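Local coordinates for plasmin and fibronectin-binding protein A (PDB 4MR0) that acts as a fibronectin-dependent adhesin and invasin of the pneumococcal surface, binding human fibronectin, plasmin, plasminogen and serum albumin, at residues Glu303-Glu308 with Thr347-His352; Gly378-Gly383 with Leu412-Ser417; Ser326-Ile331 with Pro361-Ile366; Gly343-Ala348 with Asp372-Ala377. All blocks are in the same frame, centred on the assembly; numbering follows the deposited sequence.

Interaction 1. Residues Glu303-Glu308 with Thr347-His352. With MN (manganese (II) ion), chain G.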
loop_
_atom_site.group_PDB
_atom_site.type_symbol
_atom_site.label_atom_id
_atom_site.label_comp_id
_atom_site.label_asym_id
_atom_site.label_seq_id
_atom_site.Cartn_x
_atom_site.Cartn_y
_atom_site.Cartn_z
ATOM N N GLU A 303 2.605 -6.043 0.752
ATOM C CA GLU A 303 1.576 -5.023 0.568
ATOM C C GLU A 303 0.524 -5.551 -0.405
ATOM O O GLU A 303 0.867 -6.199 -1.393
ATOM C CB GLU A 303 2.196 -3.740 -0.008
ATOM C CG GLU A 303 3.355 -3.159 0.802
ATOM C CD GLU A 303 4.717 -3.685 0.368
ATOM O OE1 GLU A 303 4.776 -4.610 -0.477
ATOM O OE2 GLU A 303 5.735 -3.170 0.875
ATOM N N SER A 304 -0.752 -5.282 -0.138
ATOM C CA SER A 304 -1.810 -5.745 -1.039
ATOM C C SER A 304 -1.713 -5.046 -2.395
ATOM O O SER A 304 -2.047 -5.622 -3.438
ATOM C CB SER A 304 -3.175 -5.518 -0.400
ATOM O OG SER A 304 -3.286 -6.342 0.752
ATOM N N ILE A 305 -1.271 -3.794 -2.375
ATOM C CA ILE A 305 -1.045 -3.046 -3.602
ATOM C C ILE A 305 0.352 -2.461 -3.474
ATOM O O ILE A 305 0.581 -1.526 -2.705
ATOM C CB ILE A 305 -2.043 -1.890 -3.804
ATOM C CG1 ILE A 305 -3.467 -2.440 -3.947
ATOM C CG2 ILE A 305 -1.668 -1.114 -5.067
ATOM C CD1 ILE A 305 -4.528 -1.353 -4.117
ATOM N N GLN A 306 1.290 -3.035 -4.211
ATOM C CA GLN A 306 2.663 -2.568 -4.185
ATOM C C GLN A 306 2.902 -1.700 -5.414
ATOM O O GLN A 306 2.508 -2.055 -6.525
ATOM C CB GLN A 306 3.623 -3.767 -4.181
ATOM C CG GLN A 306 5.102 -3.397 -4.190
ATOM C CD GLN A 306 5.998 -4.620 -4.180
ATOM O OE1 GLN A 306 5.708 -5.616 -4.840
ATOM N NE2 GLN A 306 7.096 -4.547 -3.436
ATOM N N ILE A 307 3.533 -0.554 -5.197
ATOM C CA ILE A 307 3.855 0.383 -6.263
ATOM C C ILE A 307 5.370 0.463 -6.178
ATOM O O ILE A 307 5.926 0.959 -5.197
ATOM C CB ILE A 307 3.217 1.755 -5.988
ATOM C CG1 ILE A 307 1.698 1.591 -5.865
ATOM C CG2 ILE A 307 3.572 2.735 -7.107
ATOM C CD1 ILE A 307 0.994 2.825 -5.305
ATOM N N GLU A 308 6.047 -0.008 -7.216
ATOM C CA GLU A 308 7.496 -0.063 -7.165
ATOM C C GLU A 308 8.165 0.202 -8.500
ATOM O O GLU A 308 7.509 0.264 -9.539
ATOM C CB GLU A 308 7.880 -1.471 -6.716
ATOM C CG GLU A 308 7.499 -2.510 -7.788
ATOM C CD GLU A 308 7.443 -3.935 -7.277
ATOM O OE1 GLU A 308 8.324 -4.329 -6.483
ATOM O OE2 GLU A 308 6.519 -4.670 -7.691
ATOM N N THR A 347 -0.383 -4.739 5.088
ATOM C CA THR A 347 -0.126 -3.383 4.613
ATOM C C THR A 347 -0.953 -3.224 3.348
ATOM O O THR A 347 -0.803 -3.997 2.407
ATOM C CB THR A 347 1.366 -3.184 4.272
ATOM O OG1 THR A 347 2.138 -3.257 5.474
ATOM C CG2 THR A 347 1.599 -1.830 3.614
ATOM N N ALA A 348 -1.837 -2.233 3.320
ATOM C CA ALA A 348 -2.679 -2.052 2.142
ATOM C C ALA A 348 -1.936 -1.560 0.903
ATOM O O ALA A 348 -2.072 -2.139 -0.178
ATOM C CB ALA A 348 -3.839 -1.100 2.462
ATOM N N ILE A 349 -1.137 -0.508 1.063
ATOM C CA ILE A 349 -0.440 0.088 -0.073
ATOM C C ILE A 349 0.968 0.549 0.255
ATOM O O ILE A 349 1.216 1.086 1.337
ATOM C CB ILE A 349 -1.203 1.346 -0.582
ATOM C CG1 ILE A 349 -2.667 1.008 -0.856
ATOM C CG2 ILE A 349 -0.539 1.893 -1.846
ATOM C CD1 ILE A 349 -3.550 2.240 -1.057
ATOM N N GLY A 350 1.891 0.356 -0.683
ATOM C CA GLY A 350 3.242 0.838 -0.460
ATOM C C GLY A 350 4.318 0.018 -1.130
ATOM O O GLY A 350 4.083 -0.632 -2.144
ATOM N N THR A 351 5.517 0.084 -0.571
ATOM C CA THR A 351 6.637 -0.694 -1.069
ATOM C C THR A 351 7.713 -0.684 0.010
ATOM O O THR A 351 7.653 0.114 0.953
ATOM C CB THR A 351 7.178 -0.162 -2.415
ATOM O OG1 THR A 351 8.017 -1.166 -3.005
ATOM C CG2 THR A 351 7.967 1.122 -2.226
ATOM N N HIS A 352 8.698 -1.561 -0.127
ATOM C CA HIS A 352 9.729 -1.692 0.896
ATOM C C HIS A 352 11.134 -1.848 0.330
ATOM O O HIS A 352 11.997 -2.423 0.991
ATOM C CB HIS A 352 9.420 -2.940 1.701
ATOM C CG HIS A 352 9.251 -4.154 0.840
ATOM N ND1 HIS A 352 8.059 -4.469 0.222
ATOM C CD2 HIS A 352 10.147 -5.080 0.420
ATOM C CE1 HIS A 352 8.227 -5.535 -0.539
ATOM N NE2 HIS A 352 9.485 -5.925 -0.438
HETATM MN MN MN G . 6.996 -6.528 -6.429
#
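H352 donates from ring ND1 to OE2 of E303 in a short, nearly straight hydrogen bond, 2.7 Å long with an N-H...O angle of 168°. OE2 accepts through its syn lone pair, lying in the plane of the ring, and carboxylate and imidazole are almost coplanar. This His-carboxylate pair joins neighbouring coils of a parallel β-helix, whose backbones run side by side through a corner. E303 can serve because its chain bends at chi2: CG rests on CG2 of T347 at 3.6 Å, while the carboxylate swings on past G350 to the ring. Backbone bonds tie the coils in register, S304 N to T347 O, I305 N to A348 O, G350 N to I305 O and I307 N to G350 O. G350 has phi 149° and psi -155°, where a CB would press on the carbonyl O of I349, hence glycine. The isoleucines turn the other way, into the core: CD1 of I307 meets CG2 of I349 at 3.9 Å, and I349 continues onto I366 and F371. On the E303 side, Q306 is fully extended and delivers OE1 to a manganese ion at 2.2 Å; Q271 and G314 also bind this metal. E308 grips the same ion with both carboxylate oxygens, OE2 at 2.3 Å and OE1 at 2.6 Å.

Interaction 2. Residues Gly378-Gly383 with Leu412-Ser417; sequences GVRFTG and LVNAYS
R380 runs alongside N414 and ends flat on the ring of Y416. Its CG lies anti to the backbone N (chi1 172°), and the chain stays extended as far as NE, carrying the charge along the neighbouring coil. CB and CG pass N414 O, CG at 3.5 Å, and CG also touches Y416 CE1. CD passes N414 ND2 at 4.0 Å, and NE begins the overlap with the tyrosine. CZ stands 3.3 Å from Y416 CE1, and NH2 reaches Y416 CZ, so the guanidinium and the ring stack with their planes 14° apart. A cationic group suits an electron-rich face, and the long arginine chain the span. The opposite face of Y416 receives T382, whose CB makes a CH-pi contact 4.1 Å from the ring centroid. T382 directs OG1 to Q354, while N414 uses OD1 to accept from R449. On the other side of the sheet, small A415 fits its CB against CZ of F381 at 3.6 Å, and F381 stacks on F384. L412 O accepts from both G378 N and V379 N; N414 N to V379 O, F381 N to N414 O and Y416 N to F381 O carry the parallel ladder on. Strands 377-381 and 410-415 form one wall of the β-helix: strand 445-451 continues it beyond 410-415, while V379, F381 and V413 face strands 387-396 and 431-440 across the core.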
loop_
_atom_site.group_PDB
_atom_site.type_symbol
_atom_site.label_atom_id
_atom_site.label_comp_id
_atom_site.label_asym_id
_atom_site.label_seq_id
_atom_site.Cartn_x
_atom_site.Cartn_y
_atom_site.Cartn_z
ATOM N N GLY A 378 -1.762 1.168 6.812
ATOM C CA GLY A 378 -2.646 1.369 5.683
ATOM C C GLY A 378 -1.747 1.726 4.511
ATOM O O GLY A 378 -1.919 1.236 3.386
ATOM N N VAL A 379 -0.762 2.574 4.795
ATOM C CA VAL A 379 0.189 3.047 3.790
ATOM C C VAL A 379 1.603 3.066 4.366
ATOM O O VAL A 379 1.858 3.728 5.369
ATOM C CB VAL A 379 -0.181 4.488 3.334
ATOM C CG1 VAL A 379 0.821 5.001 2.312
ATOM C CG2 VAL A 379 -1.598 4.502 2.761
ATOM N N ARG A 380 2.520 2.337 3.734
ATOM C CA ARG A 380 3.905 2.294 4.188
ATOM C C ARG A 380 4.817 2.220 2.973
ATOM O O ARG A 380 4.633 1.366 2.101
ATOM C CB ARG A 380 4.137 1.083 5.095
ATOM C CG ARG A 380 5.604 0.850 5.455
ATOM C CD ARG A 380 5.733 -0.216 6.537
ATOM N NE ARG A 380 7.123 -0.505 6.887
ATOM C CZ ARG A 380 7.901 -1.367 6.241
ATOM N NH1 ARG A 380 7.438 -2.037 5.194
ATOM N NH2 ARG A 380 9.145 -1.571 6.654
ATOM N N PHE A 381 5.809 3.102 2.918
ATOM C CA PHE A 381 6.696 3.120 1.767
ATOM C C PHE A 381 8.031 3.815 2.002
ATOM O O PHE A 381 8.175 4.634 2.913
ATOM C CB PHE A 381 5.996 3.838 0.604
ATOM C CG PHE A 381 5.615 5.267 0.920
ATOM C CD1 PHE A 381 4.427 5.559 1.589
ATOM C CD2 PHE A 381 6.472 6.317 0.593
ATOM C CE1 PHE A 381 4.099 6.880 1.932
ATOM C CE2 PHE A 381 6.151 7.644 0.934
ATOM C CZ PHE A 381 4.964 7.920 1.605
ATOM N N THR A 382 9.002 3.467 1.160
ATOM C CA THR A 382 10.319 4.087 1.168
ATOM C C THR A 382 10.647 4.277 -0.308
ATOM O O THR A 382 10.362 3.404 -1.121
ATOM C CB THR A 382 11.422 3.197 1.826
ATOM O OG1 THR A 382 12.686 3.877 1.757
ATOM C CG2 THR A 382 11.551 1.855 1.103
ATOM N N GLY A 383 11.219 5.421 -0.663
ATOM C CA GLY A 383 11.554 5.655 -2.054
ATOM C C GLY A 383 10.457 6.192 -2.963
ATOM O O GLY A 383 10.387 5.810 -4.129
ATOM N N LEU A 412 -0.237 3.384 11.074
ATOM C CA LEU A 412 -1.182 3.475 9.963
ATOM C C LEU A 412 -0.631 4.137 8.701
ATOM O O LEU A 412 -0.895 3.683 7.590
ATOM C CB LEU A 412 -2.479 4.126 10.458
ATOM C CG LEU A 412 -3.050 3.274 11.613
ATOM C CD1 LEU A 412 -4.410 3.787 12.045
ATOM C CD2 LEU A 412 -3.153 1.818 11.174
ATOM N N VAL A 413 0.117 5.216 8.865
ATOM C CA VAL A 413 0.773 5.855 7.735
ATOM C C VAL A 413 2.227 5.817 8.178
ATOM O O VAL A 413 2.569 6.325 9.246
ATOM C CB VAL A 413 0.336 7.314 7.518
ATOM C CG1 VAL A 413 1.231 7.958 6.475
ATOM C CG2 VAL A 413 -1.103 7.361 7.035
ATOM N N ASN A 414 3.084 5.203 7.371
ATOM C CA ASN A 414 4.485 5.080 7.744
ATOM C C ASN A 414 5.415 5.293 6.559
ATOM O O ASN A 414 5.696 4.358 5.811
ATOM C CB ASN A 414 4.708 3.688 8.357
ATOM C CG ASN A 414 6.102 3.506 8.931
ATOM O OD1 ASN A 414 6.945 4.395 8.854
ATOM N ND2 ASN A 414 6.348 2.333 9.518
ATOM N N ALA A 415 5.873 6.529 6.375
ATOM C CA ALA A 415 6.805 6.847 5.292
ATOM C C ALA A 415 8.174 6.755 5.940
ATOM O O ALA A 415 8.590 7.674 6.643
ATOM C CB ALA A 415 6.571 8.261 4.774
ATOM N N TYR A 416 8.869 5.649 5.694
ATOM C CA TYR A 416 10.171 5.424 6.299
ATOM C C TYR A 416 11.316 5.384 5.298
ATOM O O TYR A 416 11.116 5.562 4.101
ATOM C CB TYR A 416 10.140 4.118 7.099
ATOM C CG TYR A 416 10.180 2.866 6.248
ATOM C CD1 TYR A 416 9.075 2.468 5.491
ATOM C CD2 TYR A 416 11.340 2.091 6.181
ATOM C CE1 TYR A 416 9.128 1.324 4.683
ATOM C CE2 TYR A 416 11.405 0.953 5.383
ATOM C CZ TYR A 416 10.301 0.573 4.639
ATOM O OH TYR A 416 10.377 -0.562 3.867
ATOM N N SER A 417 12.521 5.144 5.806
ATOM C CA SER A 417 13.712 5.088 4.971
ATOM C C SER A 417 14.290 3.678 4.917
ATOM O O SER A 417 14.433 3.018 5.943
ATOM C CB SER A 417 14.765 6.060 5.507
ATOM O OG SER A 417 14.282 7.397 5.489
HETATM O O HOH W 1 12.601 6.806 1.866
#

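Interaction 3. Residues Ser326-Ile331 with Pro361-Ile366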
loop_
_atom_site.group_PDB
_atom_site.type_symbol
_atom_site.label_atom_id
_atom_site.label_comp_id
_atom_site.label_asym_id
_atom_site.label_seq_id
_atom_site.Cartn_x
_atom_site.Cartn_y
_atom_site.Cartn_z
ATOM N N SER A 326 7.405 4.001 -11.457
ATOM C CA SER A 326 5.978 3.953 -11.721
ATOM C C SER A 326 5.654 5.433 -11.550
ATOM O O SER A 326 6.313 6.131 -10.776
ATOM C CB SER A 326 5.245 3.105 -10.685
ATOM O OG SER A 326 5.374 1.735 -11.009
ATOM N N GLU A 327 4.647 5.921 -12.255
ATOM C CA GLU A 327 4.354 7.342 -12.205
ATOM C C GLU A 327 2.873 7.592 -12.440
ATOM O O GLU A 327 2.241 6.888 -13.221
ATOM C CB GLU A 327 5.221 8.015 -13.273
ATOM C CG GLU A 327 4.891 9.441 -13.627
ATOM C CD GLU A 327 5.737 9.930 -14.792
ATOM O OE1 GLU A 327 6.362 9.087 -15.476
ATOM O OE2 GLU A 327 5.771 11.154 -15.031
ATOM N N ASN A 328 2.320 8.586 -11.753
ATOM C CA ASN A 328 0.904 8.906 -11.879
ATOM C C ASN A 328 0.049 7.689 -11.516
ATOM O O ASN A 328 -0.760 7.220 -12.317
ATOM C CB ASN A 328 0.565 9.366 -13.305
ATOM C CG ASN A 328 1.444 10.519 -13.781
ATOM O OD1 ASN A 328 2.025 11.250 -12.975
ATOM N ND2 ASN A 328 1.531 10.691 -15.100
ATOM N N VAL A 329 0.242 7.169 -10.306
ATOM C CA VAL A 329 -0.526 6.026 -9.837
ATOM C C VAL A 329 -1.501 6.548 -8.792
ATOM O O VAL A 329 -1.110 7.264 -7.873
ATOM C CB VAL A 329 0.379 4.956 -9.191
ATOM C CG1 VAL A 329 -0.457 3.742 -8.788
ATOM C CG2 VAL A 329 1.478 4.547 -10.165
ATOM N N THR A 330 -2.773 6.194 -8.939
ATOM C CA THR A 330 -3.800 6.645 -8.006
ATOM C C THR A 330 -4.650 5.470 -7.530
ATOM O O THR A 330 -5.198 4.715 -8.340
ATOM C CB THR A 330 -4.770 7.684 -8.654
ATOM O OG1 THR A 330 -4.039 8.826 -9.112
ATOM C CG2 THR A 330 -5.816 8.154 -7.628
ATOM N N ILE A 331 -4.732 5.319 -6.215
ATOM C CA ILE A 331 -5.548 4.285 -5.593
ATOM C C ILE A 331 -6.613 5.133 -4.908
ATOM O O ILE A 331 -6.277 6.003 -4.115
ATOM C CB ILE A 331 -4.768 3.495 -4.511
ATOM C CG1 ILE A 331 -3.406 3.054 -5.057
ATOM C CG2 ILE A 331 -5.573 2.264 -4.087
ATOM C CD1 ILE A 331 -3.483 2.123 -6.261
ATOM N N PRO A 361 9.134 5.917 -7.494
ATOM C CA PRO A 361 7.808 6.086 -8.098
ATOM C C PRO A 361 7.354 7.503 -7.701
ATOM O O PRO A 361 7.560 7.916 -6.554
ATOM C CB PRO A 361 6.982 5.002 -7.415
ATOM C CG PRO A 361 7.985 3.869 -7.302
ATOM C CD PRO A 361 9.262 4.594 -6.851
ATOM N N SER A 362 6.746 8.243 -8.625
ATOM C CA SER A 362 6.332 9.613 -8.322
ATOM C C SER A 362 4.890 9.945 -8.705
ATOM O O SER A 362 4.305 9.304 -9.578
ATOM C CB SER A 362 7.293 10.607 -8.999
ATOM O OG SER A 362 7.226 10.513 -10.413
ATOM N N ASN A 363 4.343 10.967 -8.047
ATOM C CA ASN A 363 2.964 11.424 -8.238
ATOM C C ASN A 363 2.023 10.266 -7.938
ATOM O O ASN A 363 1.260 9.797 -8.793
ATOM C CB ASN A 363 2.732 11.958 -9.658
ATOM C CG ASN A 363 1.377 12.654 -9.802
ATOM O OD1 ASN A 363 0.757 13.036 -8.807
ATOM N ND2 ASN A 363 0.923 12.832 -11.037
ATOM N N ILE A 364 2.112 9.817 -6.691
ATOM C CA ILE A 364 1.331 8.711 -6.167
ATOM C C ILE A 364 0.232 9.318 -5.307
ATOM O O ILE A 364 0.511 9.991 -4.314
ATOM C CB ILE A 364 2.210 7.802 -5.283
ATOM C CG1 ILE A 364 3.489 7.418 -6.042
ATOM C CG2 ILE A 364 1.434 6.563 -4.861
ATOM C CD1 ILE A 364 3.232 6.616 -7.313
ATOM N N LYS A 365 -1.016 9.079 -5.694
ATOM C CA LYS A 365 -2.145 9.620 -4.954
ATOM C C LYS A 365 -2.965 8.506 -4.333
ATOM O O LYS A 365 -3.377 7.575 -5.016
ATOM C CB LYS A 365 -3.027 10.453 -5.883
ATOM C CG LYS A 365 -2.317 11.647 -6.482
ATOM C CD LYS A 365 -3.221 12.404 -7.458
ATOM C CE LYS A 365 -2.527 13.659 -7.963
ATOM N NZ LYS A 365 -3.262 14.271 -9.101
ATOM N N ILE A 366 -3.195 8.610 -3.032
ATOM C CA ILE A 366 -3.964 7.612 -2.296
ATOM C C ILE A 366 -5.107 8.420 -1.721
ATOM O O ILE A 366 -4.936 9.131 -0.732
ATOM C CB ILE A 366 -3.088 6.986 -1.196
ATOM C CG1 ILE A 366 -1.925 6.239 -1.867
ATOM C CG2 ILE A 366 -3.917 6.066 -0.318
ATOM C CD1 ILE A 366 -0.872 5.718 -0.917
HETATM O O HOH W 2 -1.550 10.057 -9.500
#
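S326 opens the ladder by accepting S362 N on its carbonyl, while its CB lies beside CB of P361. Its hydroxyl turns away, bonded to the carbonyl of E308 among others. E327 follows on the outer face of this parallel β-helix wall, with CG 4.1 Å from OG of S362; that hydroxyl is bonded to K325. At N328, whose N is held by S362 O, the chain turns a corner in the left-handed region of backbone angles, and N363 does the same one coil later. Asparagine tolerates this conformation better than most residues, and its amide is put to use: N363 ND2 donates to N328 OD1 at 2.7 Å. The amide planes stand 80° apart, and the donor approaches from above the carbonyl plane, so the amides are hydrogen-bonded but not stacked. A calcium ion lies about 3 Å from the nearest N363 side-chain atom. V329 turns into the core, its CB 3.8 Å from CD1 of I364, while its carbonyl accepts K365 N. Outside again, T330 packs CG2 against CB of K365, and its OG1 meets a water, 2.8 Å away, that donates to N363 O. I331 N bonds K365 O, its side chain inward beside I305 and I349. The inner face is thus apolar; E327, T330, S362, K365 and the asparagines put polar groups on the outer one, and the asparagine corner links the coils by side chain as well as backbone.

Interaction 4. Residues Gly343-Ala348 with Asp372-Ala377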
loop_
_atom_site.group_PDB
_atom_site.type_symbol
_atom_site.label_atom_id
_atom_site.label_comp_id
_atom_site.label_asym_id
_atom_site.label_seq_id
_atom_site.Cartn_x
_atom_site.Cartn_y
_atom_site.Cartn_z
ATOM N N GLY A 343 -7.700 -13.297 7.494
ATOM C CA GLY A 343 -7.635 -12.060 8.253
ATOM C C GLY A 343 -7.347 -10.762 7.519
ATOM O O GLY A 343 -7.264 -10.709 6.292
ATOM N N GLU A 344 -7.182 -9.702 8.303
ATOM C CA GLU A 344 -6.920 -8.375 7.769
ATOM C C GLU A 344 -5.589 -8.295 7.021
ATOM O O GLU A 344 -4.635 -8.997 7.351
ATOM C CB GLU A 344 -6.937 -7.342 8.904
ATOM C CG GLU A 344 -8.230 -7.299 9.715
ATOM C CD GLU A 344 -8.282 -8.337 10.840
ATOM O OE1 GLU A 344 -7.336 -9.145 10.971
ATOM O OE2 GLU A 344 -9.276 -8.336 11.598
ATOM N N LEU A 345 -5.537 -7.439 6.004
ATOM C CA LEU A 345 -4.321 -7.250 5.219
ATOM C C LEU A 345 -3.246 -6.717 6.164
ATOM O O LEU A 345 -3.564 -6.089 7.177
ATOM C CB LEU A 345 -4.566 -6.230 4.104
ATOM C CG LEU A 345 -5.879 -6.333 3.317
ATOM C CD1 LEU A 345 -5.923 -5.217 2.277
ATOM C CD2 LEU A 345 -5.995 -7.697 2.644
ATOM N N VAL A 346 -1.982 -6.976 5.847
ATOM C CA VAL A 346 -0.882 -6.502 6.679
ATOM C C VAL A 346 -0.617 -5.024 6.364
ATOM O O VAL A 346 -0.637 -4.168 7.252
ATOM C CB VAL A 346 0.400 -7.330 6.424
ATOM C CG1 VAL A 346 1.558 -6.786 7.251
ATOM C CG2 VAL A 346 0.138 -8.792 6.785
ATOM N N THR A 347 -0.383 -4.739 5.088
ATOM C CA THR A 347 -0.126 -3.383 4.613
ATOM C C THR A 347 -0.953 -3.224 3.348
ATOM O O THR A 347 -0.803 -3.997 2.407
ATOM C CB THR A 347 1.366 -3.184 4.272
ATOM O OG1 THR A 347 2.138 -3.257 5.474
ATOM C CG2 THR A 347 1.599 -1.830 3.614
ATOM N N ALA A 348 -1.837 -2.233 3.320
ATOM C CA ALA A 348 -2.679 -2.052 2.142
ATOM C C ALA A 348 -1.936 -1.560 0.903
ATOM O O ALA A 348 -2.072 -2.139 -0.178
ATOM C CB ALA A 348 -3.839 -1.100 2.462
ATOM N N ASP A 372 -9.545 -0.604 6.779
ATOM C CA ASP A 372 -10.235 -1.200 7.915
ATOM C C ASP A 372 -9.490 -2.228 8.762
ATOM O O ASP A 372 -9.578 -3.436 8.523
ATOM C CB ASP A 372 -11.544 -1.809 7.415
ATOM C CG ASP A 372 -12.586 -1.949 8.508
ATOM O OD1 ASP A 372 -12.267 -1.687 9.684
ATOM O OD2 ASP A 372 -13.729 -2.326 8.181
ATOM N N ASN A 373 -8.771 -1.733 9.763
ATOM C CA ASN A 373 -8.037 -2.579 10.701
ATOM C C ASN A 373 -6.863 -3.367 10.113
ATOM O O ASN A 373 -6.783 -4.585 10.291
ATOM C CB ASN A 373 -9.031 -3.540 11.391
ATOM C CG ASN A 373 -8.505 -4.095 12.705
ATOM O OD1 ASN A 373 -7.939 -3.363 13.525
ATOM N ND2 ASN A 373 -8.707 -5.395 12.924
ATOM N N MET A 374 -5.952 -2.681 9.422
ATOM C CA MET A 374 -4.776 -3.344 8.853
ATOM C C MET A 374 -3.887 -3.788 10.012
ATOM O O MET A 374 -3.894 -3.170 11.076
ATOM C CB MET A 374 -3.994 -2.386 7.949
ATOM C CG MET A 374 -4.283 -2.529 6.442
ATOM S SD MET A 374 -5.945 -2.183 5.848
ATOM C CE MET A 374 -6.796 -3.760 6.260
ATOM N N MET A 375 -3.123 -4.857 9.807
ATOM C CA MET A 375 -2.248 -5.385 10.850
ATOM C C MET A 375 -0.998 -4.540 11.091
ATOM O O MET A 375 -0.512 -4.446 12.223
ATOM C CB MET A 375 -1.843 -6.822 10.500
ATOM C CG MET A 375 -0.890 -7.464 11.491
ATOM S SD MET A 375 -0.405 -9.139 10.970
ATOM C CE MET A 375 1.037 -8.798 10.102
ATOM N N TYR A 376 -0.480 -3.912 10.042
ATOM C CA TYR A 376 0.731 -3.123 10.195
ATOM C C TYR A 376 0.619 -1.672 9.755
ATOM O O TYR A 376 1.123 -0.769 10.435
ATOM C CB TYR A 376 1.877 -3.806 9.441
ATOM C CG TYR A 376 3.231 -3.170 9.655
ATOM C CD1 TYR A 376 3.612 -2.700 10.911
ATOM C CD2 TYR A 376 4.151 -3.074 8.609
ATOM C CE1 TYR A 376 4.871 -2.151 11.123
ATOM C CE2 TYR A 376 5.416 -2.528 8.814
ATOM C CZ TYR A 376 5.768 -2.068 10.072
ATOM O OH TYR A 376 7.014 -1.524 10.283
ATOM N N ALA A 377 -0.043 -1.443 8.628
ATOM C CA ALA A 377 -0.175 -0.086 8.126
ATOM C C ALA A 377 -1.126 0.011 6.950
ATOM O O ALA A 377 -1.291 -0.940 6.187
ATOM C CB ALA A 377 1.193 0.433 7.711
HETATM O O HOH W 3 -11.361 -6.629 11.411
#
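V346 is the bump on which the loop 372-377 closes. Its two methyls clasp the end of M375: CE sits 3.4 Å from CG2, tighter than usual carbon contact, and almost as near to CG1. M375 leaves with CG anti to its own backbone N (chi1 178°) and runs alongside the valine, so its flexible thioether follows the valine's outline; both also touch I299 of helix 296-299. CG1 of V346 has a second neighbour in CB of Y376, at 3.7 Å, while the tyrosine ring leads away and offers T347 OG1 only its edge at CD2. M374 fills a different hollow. Bent at chi2 and chi3, it curls back against the other coil, laying CE against CB of L345 at 4.0 Å and SD against CB of A348, where the small alanine accommodates the bulky sulfur. F336 lines the same pocket. At the far end E344 bends over N373, its CB and CG pressed on N373 O at 3.1 Å from CB. A weak bond from N373 ND2 to E344 OE2 is backed by a water that binds both atoms, although E344 OE2 also accepts from V403 N and N373 OD1 from K397 N. The backbone moulds itself just as closely. L345 O takes M375 N at 2.9 Å. The second coil has one residue more, at Y376, which is why Y376 N, at 2.8 Å, and A377 N share V346 O. Such stacking of successive turns is characteristic of a parallel β-helix.

Overall arrangement
The four contacts join successive coils in the middle of one parallel β-helix. Interactions 1 and 2 have centres 9 Å apart and belong to the same stretch of wall, where the backbone of I349 bonds G378 and R380. Interaction 3 supplies another wall, strands 329-337 and 364-372, and meets interaction 1 across the isoleucine core. Interaction 4 joins the loops between strands 329-337 and 364-372 and between 364-372 and 377-381; its centre is 20 Å from that of interaction 3, and it shares T347 and A348 with interaction 1. Along the chain, interaction 3 crosses 1 and 4, while interaction 2 follows all three. The winding gives an elongated β-helix, probably the scaffold presenting the adhesin's binding surface.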